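Local coordinates for protein fructosyl amine: oxygen oxidoreductase (Aspergillus fumigatus, PDB 3DJE) that oxidises fructosyl amino acids (Amadori products) with FAD as cofactor and oxygen as electron acceptor, and so acts as a deglycating enzyme, at residues G58-N62 / R108-R114; N120-T125 / W146-R152; K5-I11 / Y30-L36; L190-N194 / K206-A210. All coordinates share one frame; numbering follows the deposited sequence.

Contact 1. Residues G58-N62 / R108-R114. With FSA (1-S-(carboxymethyl)-1-thio-beta-D-fructopyranose), chain D.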
# COMPACT_ATOMS: atom_id res chain seq x y z
N GLY A 58 0.47 12.27 -6.72
CA GLY A 58 1.24 12.97 -5.67
C GLY A 58 2.71 12.60 -5.57
O GLY A 58 3.09 11.45 -5.81
N GLN A 59 3.54 13.59 -5.24
CA GLN A 59 4.99 13.39 -5.08
C GLN A 59 5.38 13.26 -3.61
O GLN A 59 4.62 13.66 -2.74
CB GLN A 59 5.77 14.55 -5.71
CG GLN A 59 5.72 14.55 -7.25
CD GLN A 59 6.52 13.41 -7.89
OE1 GLN A 59 6.25 13.00 -9.02
NE2 GLN A 59 7.50 12.90 -7.18
N TYR A 60 6.55 12.68 -3.36
CA TYR A 60 6.99 12.44 -1.98
C TYR A 60 8.35 13.06 -1.70
O TYR A 60 8.86 12.98 -0.58
CB TYR A 60 6.97 10.93 -1.66
CG TYR A 60 5.55 10.45 -1.56
CD1 TYR A 60 4.87 10.50 -0.34
CD2 TYR A 60 4.84 10.04 -2.69
CE1 TYR A 60 3.55 10.10 -0.24
CE2 TYR A 60 3.51 9.64 -2.60
CZ TYR A 60 2.88 9.68 -1.37
OH TYR A 60 1.56 9.29 -1.27
N SER A 61 8.90 13.69 -2.72
CA SER A 61 10.21 14.32 -2.68
C SER A 61 10.14 15.65 -3.40
O SER A 61 9.31 15.84 -4.28
CB SER A 61 11.23 13.43 -3.39
OG SER A 61 12.49 14.06 -3.50
N ASN A 62 11.05 16.56 -3.04
CA ASN A 62 11.23 17.81 -3.78
C ASN A 62 12.50 17.77 -4.64
O ASN A 62 12.87 18.76 -5.28
CB ASN A 62 11.22 19.04 -2.85
CG ASN A 62 12.34 19.01 -1.82
OD1 ASN A 62 13.14 18.07 -1.77
ND2 ASN A 62 12.39 20.03 -0.98
N ARG A 108 4.55 20.44 3.62
CA ARG A 108 4.55 19.08 3.07
C ARG A 108 3.50 18.95 1.96
O ARG A 108 3.76 18.34 0.93
CB ARG A 108 4.29 18.06 4.18
CG ARG A 108 4.21 16.60 3.72
CD ARG A 108 5.53 16.09 3.15
NE ARG A 108 5.48 14.64 2.94
CZ ARG A 108 6.33 13.96 2.17
NH1 ARG A 108 7.31 14.58 1.53
NH2 ARG A 108 6.19 12.64 2.05
N LEU A 109 2.34 19.55 2.18
CA LEU A 109 1.28 19.54 1.18
C LEU A 109 1.76 20.14 -0.16
O LEU A 109 1.43 19.63 -1.23
CB LEU A 109 0.06 20.30 1.71
CG LEU A 109 -1.20 20.16 0.85
CD1 LEU A 109 -1.74 18.72 0.87
CD2 LEU A 109 -2.28 21.14 1.28
N GLY A 110 2.53 21.22 -0.08
CA GLY A 110 3.10 21.83 -1.29
C GLY A 110 3.98 20.88 -2.08
O GLY A 110 3.93 20.85 -3.32
N VAL A 111 4.78 20.09 -1.37
CA VAL A 111 5.67 19.11 -2.00
C VAL A 111 4.85 18.01 -2.64
O VAL A 111 5.14 17.56 -3.76
CB VAL A 111 6.66 18.47 -0.99
CG1 VAL A 111 7.41 17.32 -1.63
CG2 VAL A 111 7.64 19.51 -0.47
N ARG A 112 3.81 17.57 -1.93
CA ARG A 112 2.99 16.46 -2.40
C ARG A 112 2.13 16.83 -3.61
O ARG A 112 2.09 16.08 -4.60
CB ARG A 112 2.14 15.93 -1.25
CG ARG A 112 3.02 15.26 -0.17
CD ARG A 112 2.26 14.44 0.88
NE ARG A 112 1.39 13.41 0.29
CZ ARG A 112 0.68 12.54 1.01
NH1 ARG A 112 0.76 12.56 2.34
NH2 ARG A 112 -0.10 11.65 0.41
N VAL A 113 1.50 18.00 -3.54
CA VAL A 113 0.50 18.41 -4.52
C VAL A 113 1.09 19.23 -5.69
O VAL A 113 0.56 19.19 -6.81
CB VAL A 113 -0.65 19.21 -3.81
CG1 VAL A 113 -1.66 19.79 -4.82
CG2 VAL A 113 -1.37 18.31 -2.82
N ARG A 114 2.18 19.95 -5.43
CA ARG A 114 2.80 20.85 -6.44
C ARG A 114 1.75 21.72 -7.14
O ARG A 114 1.56 21.63 -8.36
CB ARG A 114 3.62 20.06 -7.47
CG ARG A 114 4.78 19.30 -6.86
CD ARG A 114 5.66 18.71 -7.93
NE ARG A 114 4.96 17.69 -8.69
CZ ARG A 114 5.35 17.24 -9.88
NH1 ARG A 114 6.44 17.74 -10.46
NH2 ARG A 114 4.65 16.30 -10.50
OAB FSA D . -0.47 6.95 -1.93
CAL FSA D . -1.50 7.59 -1.63
OAA FSA D . -1.99 8.46 -2.39
CAH FSA D . -2.20 7.36 -0.30
SAK FSA D . -1.31 6.25 0.75
C1 FSA D . -2.42 6.39 2.12
C2 FSA D . -1.74 5.98 3.43
O2 FSA D . -2.73 5.64 4.41
C3 FSA D . -0.85 7.11 3.97
O3 FSA D . -1.66 8.23 4.34
C4 FSA D . 0.03 6.64 5.13
O4 FSA D . 0.97 7.68 5.46
C5 FSA D . 0.82 5.37 4.77
O5 FSA D . 1.84 5.65 3.81
C6 FSA D . -0.14 4.31 4.25
O6 FSA D . -0.89 4.84 3.14
O HOH W 1 1.60 12.74 -2.41
O HOH W 2 7.46 17.69 -5.27

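Contact 2. Residues N120-T125 / W146-R152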
# COMPACT_ATOMS: atom_id res chain seq x y z
N ASN A 120 -5.60 23.52 -12.81
CA ASN A 120 -6.95 22.99 -12.64
C ASN A 120 -7.37 22.85 -11.17
O ASN A 120 -8.57 22.76 -10.88
CB ASN A 120 -7.14 21.66 -13.37
CG ASN A 120 -7.01 21.79 -14.87
OD1 ASN A 120 -7.17 22.89 -15.42
ND2 ASN A 120 -6.74 20.68 -15.55
N LEU A 121 -6.38 22.82 -10.27
CA LEU A 121 -6.65 22.64 -8.84
C LEU A 121 -7.40 23.84 -8.27
O LEU A 121 -7.07 25.00 -8.59
CB LEU A 121 -5.36 22.42 -8.06
CG LEU A 121 -4.60 21.12 -8.33
CD1 LEU A 121 -3.24 21.16 -7.66
CD2 LEU A 121 -5.40 19.91 -7.87
N VAL A 122 -8.40 23.56 -7.44
CA VAL A 122 -9.16 24.60 -6.77
C VAL A 122 -8.60 24.73 -5.36
O VAL A 122 -8.47 23.74 -4.66
CB VAL A 122 -10.68 24.29 -6.73
CG1 VAL A 122 -11.45 25.45 -6.11
CG2 VAL A 122 -11.21 23.99 -8.14
N GLU A 123 -8.22 25.95 -4.97
CA GLU A 123 -7.71 26.17 -3.62
C GLU A 123 -8.88 26.39 -2.65
O GLU A 123 -9.75 27.23 -2.92
CB GLU A 123 -6.77 27.38 -3.60
CG GLU A 123 -6.11 27.64 -2.27
CD GLU A 123 -5.21 28.86 -2.32
OE1 GLU A 123 -4.24 28.85 -3.11
OE2 GLU A 123 -5.49 29.83 -1.57
N LEU A 124 -8.89 25.65 -1.55
CA LEU A 124 -9.95 25.76 -0.54
C LEU A 124 -9.37 26.26 0.77
O LEU A 124 -8.41 25.68 1.28
CB LEU A 124 -10.65 24.42 -0.30
CG LEU A 124 -11.54 23.80 -1.39
CD1 LEU A 124 -10.75 23.23 -2.51
CD2 LEU A 124 -12.40 22.70 -0.77
N THR A 125 -9.96 27.33 1.30
CA THR A 125 -9.46 27.96 2.53
C THR A 125 -10.56 28.25 3.55
O THR A 125 -10.26 28.62 4.69
CB THR A 125 -8.75 29.30 2.22
OG1 THR A 125 -9.66 30.16 1.51
CG2 THR A 125 -7.49 29.08 1.38
N TRP A 146 -8.54 23.72 8.14
CA TRP A 146 -8.20 22.97 6.91
C TRP A 146 -7.95 23.94 5.76
O TRP A 146 -8.73 24.87 5.55
CB TRP A 146 -9.32 22.02 6.50
CG TRP A 146 -9.50 20.80 7.34
CD1 TRP A 146 -9.46 20.71 8.71
CD2 TRP A 146 -9.80 19.49 6.86
NE1 TRP A 146 -9.71 19.42 9.11
CE2 TRP A 146 -9.93 18.64 7.99
CE3 TRP A 146 -9.97 18.93 5.58
CZ2 TRP A 146 -10.21 17.27 7.88
CZ3 TRP A 146 -10.26 17.57 5.47
CH2 TRP A 146 -10.38 16.76 6.61
N LYS A 147 -6.87 23.70 5.02
CA LYS A 147 -6.59 24.42 3.80
C LYS A 147 -6.10 23.40 2.81
O LYS A 147 -5.30 22.52 3.16
CB LYS A 147 -5.48 25.45 4.02
CG LYS A 147 -5.26 26.35 2.82
CD LYS A 147 -4.10 27.32 3.03
CE LYS A 147 -3.79 28.08 1.74
NZ LYS A 147 -3.09 27.23 0.74
N GLY A 148 -6.54 23.49 1.56
CA GLY A 148 -6.10 22.47 0.62
C GLY A 148 -6.41 22.74 -0.82
O GLY A 148 -6.80 23.86 -1.19
N TYR A 149 -6.24 21.69 -1.62
CA TYR A 149 -6.40 21.76 -3.07
C TYR A 149 -7.29 20.64 -3.56
O TYR A 149 -7.06 19.47 -3.23
CB TYR A 149 -5.04 21.65 -3.76
CG TYR A 149 -4.12 22.78 -3.37
CD1 TYR A 149 -4.27 24.04 -3.94
CD2 TYR A 149 -3.12 22.58 -2.42
CE1 TYR A 149 -3.42 25.10 -3.56
CE2 TYR A 149 -2.27 23.62 -2.04
CZ TYR A 149 -2.43 24.87 -2.62
OH TYR A 149 -1.58 25.89 -2.24
N PHE A 150 -8.30 20.99 -4.34
CA PHE A 150 -9.23 20.01 -4.89
C PHE A 150 -8.95 19.71 -6.35
O PHE A 150 -8.92 20.62 -7.18
CB PHE A 150 -10.68 20.49 -4.71
CG PHE A 150 -11.72 19.50 -5.20
CD1 PHE A 150 -11.77 18.20 -4.69
CD2 PHE A 150 -12.65 19.88 -6.17
CE1 PHE A 150 -12.73 17.29 -5.15
CE2 PHE A 150 -13.63 18.97 -6.63
CZ PHE A 150 -13.67 17.67 -6.12
N ALA A 151 -8.71 18.44 -6.65
CA ALA A 151 -8.59 17.97 -8.02
C ALA A 151 -9.96 17.43 -8.39
O ALA A 151 -10.44 16.44 -7.81
CB ALA A 151 -7.51 16.89 -8.15
N ARG A 152 -10.60 18.09 -9.34
CA ARG A 152 -11.96 17.73 -9.75
C ARG A 152 -12.03 16.36 -10.42
O ARG A 152 -13.05 15.65 -10.32
CB ARG A 152 -12.54 18.78 -10.69
CG ARG A 152 -12.56 20.21 -10.12
CD ARG A 152 -13.18 21.13 -11.15
NE ARG A 152 -13.26 22.55 -10.79
CZ ARG A 152 -14.36 23.14 -10.33
NH1 ARG A 152 -15.46 22.44 -10.13
NH2 ARG A 152 -14.35 24.45 -10.08
O HOH W 3 -10.91 23.99 -11.81
O HOH W 4 -8.96 19.96 -10.91
O HOH W 5 -7.94 27.69 6.34

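Contact 3. Residues K5-I11 / Y30-L36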
# COMPACT_ATOMS: atom_id res chain seq x y z
N LYS A 5 11.34 -19.18 -21.56
CA LYS A 5 9.97 -18.87 -21.15
C LYS A 5 9.36 -19.96 -20.27
O LYS A 5 8.38 -19.71 -19.58
CB LYS A 5 9.08 -18.60 -22.37
CG LYS A 5 9.51 -17.40 -23.20
CD LYS A 5 9.31 -16.08 -22.46
CE LYS A 5 9.56 -14.92 -23.38
NZ LYS A 5 9.66 -13.67 -22.64
N SER A 6 9.92 -21.17 -20.31
CA SER A 6 9.40 -22.27 -19.50
C SER A 6 10.25 -22.55 -18.25
O SER A 6 10.00 -23.51 -17.54
CB SER A 6 9.24 -23.52 -20.35
OG SER A 6 10.51 -23.96 -20.81
N SER A 7 11.24 -21.70 -18.00
CA SER A 7 12.03 -21.81 -16.76
C SER A 7 11.13 -21.70 -15.54
O SER A 7 10.21 -20.90 -15.51
CB SER A 7 13.08 -20.70 -16.67
OG SER A 7 14.11 -20.86 -17.61
N SER A 8 11.43 -22.50 -14.52
CA SER A 8 10.69 -22.42 -13.26
C SER A 8 10.96 -21.09 -12.55
O SER A 8 12.11 -20.80 -12.17
CB SER A 8 11.04 -23.59 -12.34
OG SER A 8 10.41 -23.44 -11.08
N LEU A 9 9.91 -20.29 -12.39
CA LEU A 9 9.99 -19.00 -11.68
C LEU A 9 9.10 -19.08 -10.46
O LEU A 9 7.98 -19.60 -10.53
CB LEU A 9 9.54 -17.84 -12.58
CG LEU A 9 10.22 -17.74 -13.95
CD1 LEU A 9 9.63 -16.54 -14.69
CD2 LEU A 9 11.71 -17.54 -13.76
N LEU A 10 9.60 -18.56 -9.34
CA LEU A 10 8.89 -18.65 -8.07
C LEU A 10 8.67 -17.26 -7.52
O LEU A 10 9.62 -16.47 -7.48
CB LEU A 10 9.71 -19.46 -7.08
CG LEU A 10 9.05 -19.78 -5.74
CD1 LEU A 10 7.81 -20.65 -5.94
CD2 LEU A 10 10.05 -20.49 -4.85
N ILE A 11 7.43 -16.95 -7.14
CA ILE A 11 7.15 -15.66 -6.50
C ILE A 11 6.73 -15.91 -5.07
O ILE A 11 5.79 -16.68 -4.82
CB ILE A 11 6.03 -14.88 -7.22
CG1 ILE A 11 6.44 -14.61 -8.67
CG2 ILE A 11 5.70 -13.58 -6.47
CD1 ILE A 11 5.30 -14.11 -9.51
N TYR A 30 5.88 -16.11 -20.14
CA TYR A 30 6.40 -17.15 -19.23
C TYR A 30 5.31 -18.14 -18.86
O TYR A 30 4.18 -17.74 -18.57
CB TYR A 30 7.04 -16.53 -18.00
CG TYR A 30 8.30 -15.76 -18.32
CD1 TYR A 30 9.55 -16.41 -18.33
CD2 TYR A 30 8.27 -14.40 -18.62
CE1 TYR A 30 10.71 -15.71 -18.61
CE2 TYR A 30 9.44 -13.69 -18.90
CZ TYR A 30 10.67 -14.36 -18.90
OH TYR A 30 11.83 -13.67 -19.19
N THR A 31 5.65 -19.43 -18.85
CA THR A 31 4.62 -20.47 -18.72
C THR A 31 4.82 -21.42 -17.54
O THR A 31 4.06 -22.38 -17.40
CB THR A 31 4.58 -21.35 -19.97
OG1 THR A 31 5.86 -21.96 -20.14
CG2 THR A 31 4.26 -20.53 -21.20
N ASN A 32 5.81 -21.14 -16.69
CA ASN A 32 6.10 -22.01 -15.56
C ASN A 32 6.32 -21.21 -14.27
O ASN A 32 7.37 -21.32 -13.61
CB ASN A 32 7.30 -22.91 -15.89
CG ASN A 32 7.52 -24.02 -14.86
OD1 ASN A 32 6.65 -24.29 -14.02
ND2 ASN A 32 8.68 -24.67 -14.93
N VAL A 33 5.31 -20.43 -13.90
CA VAL A 33 5.40 -19.51 -12.75
C VAL A 33 4.55 -20.07 -11.62
O VAL A 33 3.41 -20.47 -11.83
CB VAL A 33 4.85 -18.11 -13.14
CG1 VAL A 33 4.95 -17.14 -11.95
CG2 VAL A 33 5.59 -17.56 -14.37
N THR A 34 5.13 -20.08 -10.41
CA THR A 34 4.40 -20.50 -9.22
C THR A 34 4.43 -19.38 -8.20
O THR A 34 5.48 -18.77 -7.97
CB THR A 34 5.02 -21.78 -8.60
OG1 THR A 34 4.99 -22.84 -9.57
CG2 THR A 34 4.23 -22.24 -7.39
N VAL A 35 3.28 -19.11 -7.58
CA VAL A 35 3.20 -18.09 -6.54
C VAL A 35 2.78 -18.76 -5.23
O VAL A 35 1.81 -19.53 -5.21
CB VAL A 35 2.17 -16.97 -6.89
CG1 VAL A 35 2.22 -15.84 -5.84
CG2 VAL A 35 2.45 -16.39 -8.28
N LEU A 36 3.50 -18.41 -4.15
CA LEU A 36 3.24 -18.98 -2.81
C LEU A 36 2.76 -17.91 -1.84
O LEU A 36 3.38 -16.86 -1.72
CB LEU A 36 4.54 -19.57 -2.24
CG LEU A 36 5.24 -20.67 -3.04
CD1 LEU A 36 6.60 -20.98 -2.40
CD2 LEU A 36 4.38 -21.92 -3.13
O HOH W 6 8.21 -19.54 -16.80
O HOH W 7 7.35 -22.55 -10.95

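Contact 4. Residues L190-N194 / K206-A210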
# COMPACT_ATOMS: atom_id res chain seq x y z
N LEU A 190 14.02 -19.32 2.44
CA LEU A 190 14.54 -19.48 1.08
C LEU A 190 15.58 -20.61 1.11
O LEU A 190 16.09 -20.98 2.19
CB LEU A 190 15.17 -18.16 0.59
CG LEU A 190 14.22 -16.95 0.57
CD1 LEU A 190 14.99 -15.68 0.17
CD2 LEU A 190 13.03 -17.19 -0.36
N ILE A 191 15.85 -21.16 -0.07
CA ILE A 191 16.88 -22.19 -0.22
C ILE A 191 18.22 -21.51 -0.51
O ILE A 191 18.39 -20.95 -1.58
CB ILE A 191 16.56 -23.18 -1.36
CG1 ILE A 191 15.24 -23.91 -1.08
CG2 ILE A 191 17.71 -24.19 -1.56
CD1 ILE A 191 14.72 -24.68 -2.31
N PHE A 192 19.16 -21.59 0.44
CA PHE A 192 20.49 -20.97 0.26
C PHE A 192 21.51 -22.05 -0.06
O PHE A 192 21.78 -22.93 0.77
CB PHE A 192 20.91 -20.19 1.51
CG PHE A 192 20.11 -18.92 1.73
CD1 PHE A 192 20.54 -17.71 1.17
CD2 PHE A 192 18.95 -18.93 2.50
CE1 PHE A 192 19.81 -16.53 1.39
CE2 PHE A 192 18.22 -17.75 2.72
CZ PHE A 192 18.65 -16.56 2.17
N GLU A 193 22.04 -21.99 -1.27
CA GLU A 193 22.95 -23.04 -1.75
C GLU A 193 24.03 -22.39 -2.58
O GLU A 193 23.74 -21.68 -3.55
CB GLU A 193 22.16 -24.03 -2.60
CG GLU A 193 22.93 -25.18 -3.25
CD GLU A 193 22.07 -25.89 -4.30
OE1 GLU A 193 22.37 -25.77 -5.51
OE2 GLU A 193 21.05 -26.52 -3.93
N ASN A 194 25.29 -22.61 -2.18
CA ASN A 194 26.44 -22.09 -2.93
C ASN A 194 26.33 -20.58 -3.24
O ASN A 194 26.52 -20.14 -4.39
CB ASN A 194 26.66 -22.93 -4.19
CG ASN A 194 27.08 -24.35 -3.87
OD1 ASN A 194 27.88 -24.58 -2.96
ND2 ASN A 194 26.55 -25.32 -4.62
N LYS A 206 7.58 -28.83 1.74
CA LYS A 206 7.76 -29.00 0.30
C LYS A 206 8.86 -28.06 -0.16
O LYS A 206 8.91 -26.90 0.25
CB LYS A 206 6.47 -28.70 -0.47
CG LYS A 206 6.57 -29.03 -1.97
CD LYS A 206 5.21 -29.12 -2.66
CE LYS A 206 4.20 -29.96 -1.86
NZ LYS A 206 2.92 -30.20 -2.61
N ILE A 207 9.74 -28.58 -1.01
CA ILE A 207 10.88 -27.85 -1.54
C ILE A 207 10.52 -27.38 -2.94
O ILE A 207 10.17 -28.20 -3.79
CB ILE A 207 12.13 -28.76 -1.62
CG1 ILE A 207 12.53 -29.21 -0.21
CG2 ILE A 207 13.29 -28.04 -2.34
CD1 ILE A 207 13.52 -30.38 -0.20
N TRP A 208 10.59 -26.07 -3.15
CA TRP A 208 10.19 -25.43 -4.40
C TRP A 208 11.42 -24.84 -5.06
O TRP A 208 11.82 -23.73 -4.73
CB TRP A 208 9.17 -24.32 -4.15
CG TRP A 208 7.86 -24.80 -3.65
CD1 TRP A 208 7.48 -24.94 -2.34
CD2 TRP A 208 6.73 -25.20 -4.44
NE1 TRP A 208 6.19 -25.41 -2.27
CE2 TRP A 208 5.71 -25.59 -3.54
CE3 TRP A 208 6.49 -25.28 -5.82
CZ2 TRP A 208 4.45 -26.04 -3.97
CZ3 TRP A 208 5.25 -25.74 -6.26
CH2 TRP A 208 4.24 -26.12 -5.33
N ARG A 209 12.04 -25.59 -5.96
CA ARG A 209 13.26 -25.11 -6.62
C ARG A 209 12.87 -24.29 -7.84
O ARG A 209 11.94 -24.63 -8.55
CB ARG A 209 14.17 -26.29 -7.01
CG ARG A 209 14.69 -27.03 -5.79
CD ARG A 209 15.78 -28.03 -6.11
NE ARG A 209 16.38 -28.55 -4.88
CZ ARG A 209 17.45 -28.04 -4.28
NH1 ARG A 209 18.09 -26.99 -4.78
NH2 ARG A 209 17.90 -28.60 -3.16
N ALA A 210 13.61 -23.20 -8.08
CA ALA A 210 13.32 -22.31 -9.19
C ALA A 210 14.58 -21.71 -9.76
O ALA A 210 15.54 -21.49 -9.04
CB ALA A 210 12.38 -21.22 -8.75
O HOH W 8 20.07 -27.54 -1.90

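Contact 1. Residues G58-N62 / R108-R114
Q59 lies tight against the last turn of helix 103-113: its backbone N donates to R112 O (3.0 Å) in the carbonyl plane, on a lone pair, and its O is approached in return by the CA-H of R112. The side chain of Q59 runs on beside the helix end, CB near V111 O and CG over one face of the R114 guanidinium, 3.5 Å from R114 NE. R114, which leaves the helix with positive phi, has its charge paired with E71 and E117. Y60 meets two arginines. R108 NH1 reaches Y60 O (3.1 Å) in the guanidinium plane but from above the carbonyl plane, while R108 NH2 sits at the ring edge, 3.5 Å from Y60 CD1. Farther along, Y60 CE1 lies over one face of the R112 guanidinium, the two planes 35° apart, and a water over a face of the ring links R112 NE to Q59 O. The flank at S61 is looser: V111 CG1 only brushes S61 O (3.6 Å), and a water ties that oxygen to V111 O. At the far end of the ring Y60 OH stands 3.2 Å from the carboxylate oxygen OAB of the bound FSA. R108 thus holds the carbonyl of a substrate-pocket tyrosine by a hydrogen bond, R112 packs against its ring, and the nearby charge of R112 may help to favour the ligand carboxylate.

Contact 2. Residues N120-T125 / W146-R152
V122 and F150 face each other as an antiparallel hydrogen-bonded pair, V122 N giving to F150 O (3.0 Å) and F150 N to V122 O. L124 and G148 repeat the pattern, with L124 N to G148 O at 2.8 Å and nearly straight at 177°. Between them E123 and Y149 form a non-hydrogen-bonded pair, and CA-H groups of Y149 and K147 lean on V122 O and L124 O. Apolar contacts gather on the face of V122, L124 and F150, where L124 CD1 presses on F150 CB (3.5 Å), and continue at the strand end, where L121 CD2 meets A151 CB (3.7 Å) and V122 CG2 packs on R152 NE (3.6 Å). F150 CG is anti to the backbone N (chi1 -178°), which swings the ring off toward P255 and leaves CB to meet the leucine. On the face of E123 and Y149 the contacts are looser, with a carboxylate and an ammonium near but not bonded to each other: the extended glutamate runs alongside the ring, its carboxylate plane 87° from the ring plane and OE1 3.9 Å from Y149 CE1. K147 NZ stays 4.2 Å from E123 OE2, too far for a salt bridge, while T125 CG2 lies alongside the lysine's methylenes. Water closes both ends, one molecule joining N120 O to R152 NE and another bridging T125 O and W146 O. This is an antiparallel strand pair at the margin of a larger mixed sheet: strand 122-124 adds to strand 147-151, whose other side pairs with strand 96-100, consistent with the substrate-side sheet of the MSOX/MTOX family.

Contact 3. Residues K5-I11 / Y30-L36
K5 folds its side chain across the ring of Y30. From CB, CG leaves beside the backbone N, and a bend at chi2 (-68°) turns CD over the centre of the ring face, 4.0 Å from the centroid, as a CH-pi contact. CE carries the chain on, and NZ ends 4.3 Å from the same centroid but off-centre, a cation-pi contact 32° from the ring normal; its nearest ring atom is Y30 CE2 (3.7 Å), and R28 O takes a hydrogen bond from this ammonium. L9 CD1 reaches the ring too, at Y30 CD1 (3.6 Å), and Y30 OH is bound by E382. In the backbone, K5 O accepts from T31 N. N32 places its CG anti to the backbone N (chi1 -170°), and its ND2 donates to S6 O (3.1 Å), which lies in the amide plane. Beyond N32 the parallel ladder begins: L9 N to N32 O, T34 N to L9 O, I11 N to T34 O and L36 N to I11 O (2.9 Å). I11 CD1 touches both V33 CG1 and V35 CG2, each 3.9 Å away, on the side covered by helix 16-27; L10 CD1 meets L36 CD1 on the other. The outer turns are therefore pinned by polar groups and a lysine-tyrosine contact, whereas aliphatic packing and backbone bonds hold the inner beta-alpha-beta strands that bring L36 to the FAD.

Contact 4. Residues L190-N194 / K206-A210
The outer strands of a three-stranded antiparallel sheet, 187-193 and 206-209, meet here through side chains over the middle strand, 196-202. Their axes lie 8.3 Å apart at closest, so the backbones do not pair directly; I191 and W208 each bond through the backbone to the middle strand instead. I191 carries the apolar part. With CG1 anti to the carbonyl carbon (chi1 -61°), its CD1 is delivered to I207 CG2 at 3.7 Å, the two side chains crossing at about a right angle, and it also lies near W208 O (3.9 Å) and the CG of R209. W208 sends its ring away from strand 187-193, against L10, T34 and L36 of the nucleotide-binding strands. Farther out, E193 and R209 form a salt bridge at the surface. Both side chains are stretched, the glutamate beyond CG and the arginine from CG to NE, and they too meet crosswise, their carboxylate and guanidinium planes 38° apart. R209 NH1 donates to E193 OE2 on the syn side (3.1 Å, 153° at the hydrogen), and the neighbouring R209 NH2 gives its own hydrogen bond to a water oxygen at 2.7 Å, in the guanidinium plane.

How the contacts relate
Along the chain, contact 3 closes first, followed by contacts 1, 2 and 4. They form two neighbouring pairs on opposite sides of the chain's centre. Contacts 1 and 2, with centres 14 Å apart, share the substrate side: helix 103-113 leads to strand 122-124, and V113 CG1 packs on L121 CD1 (3.5 Å). Contacts 3 and 4, also 14 Å apart, join the parallel sheet of the Rossmann-type unit to the small antiparallel sheet, S8 OG probably bonding to R209 O. Between the pairs the centres lie 38 to 52 Å apart. One pair lies toward the FSA end and the other toward the nucleotide-binding end; contact 1 holds a residue of the FSA pocket and contact 3 one of the FAD pocket.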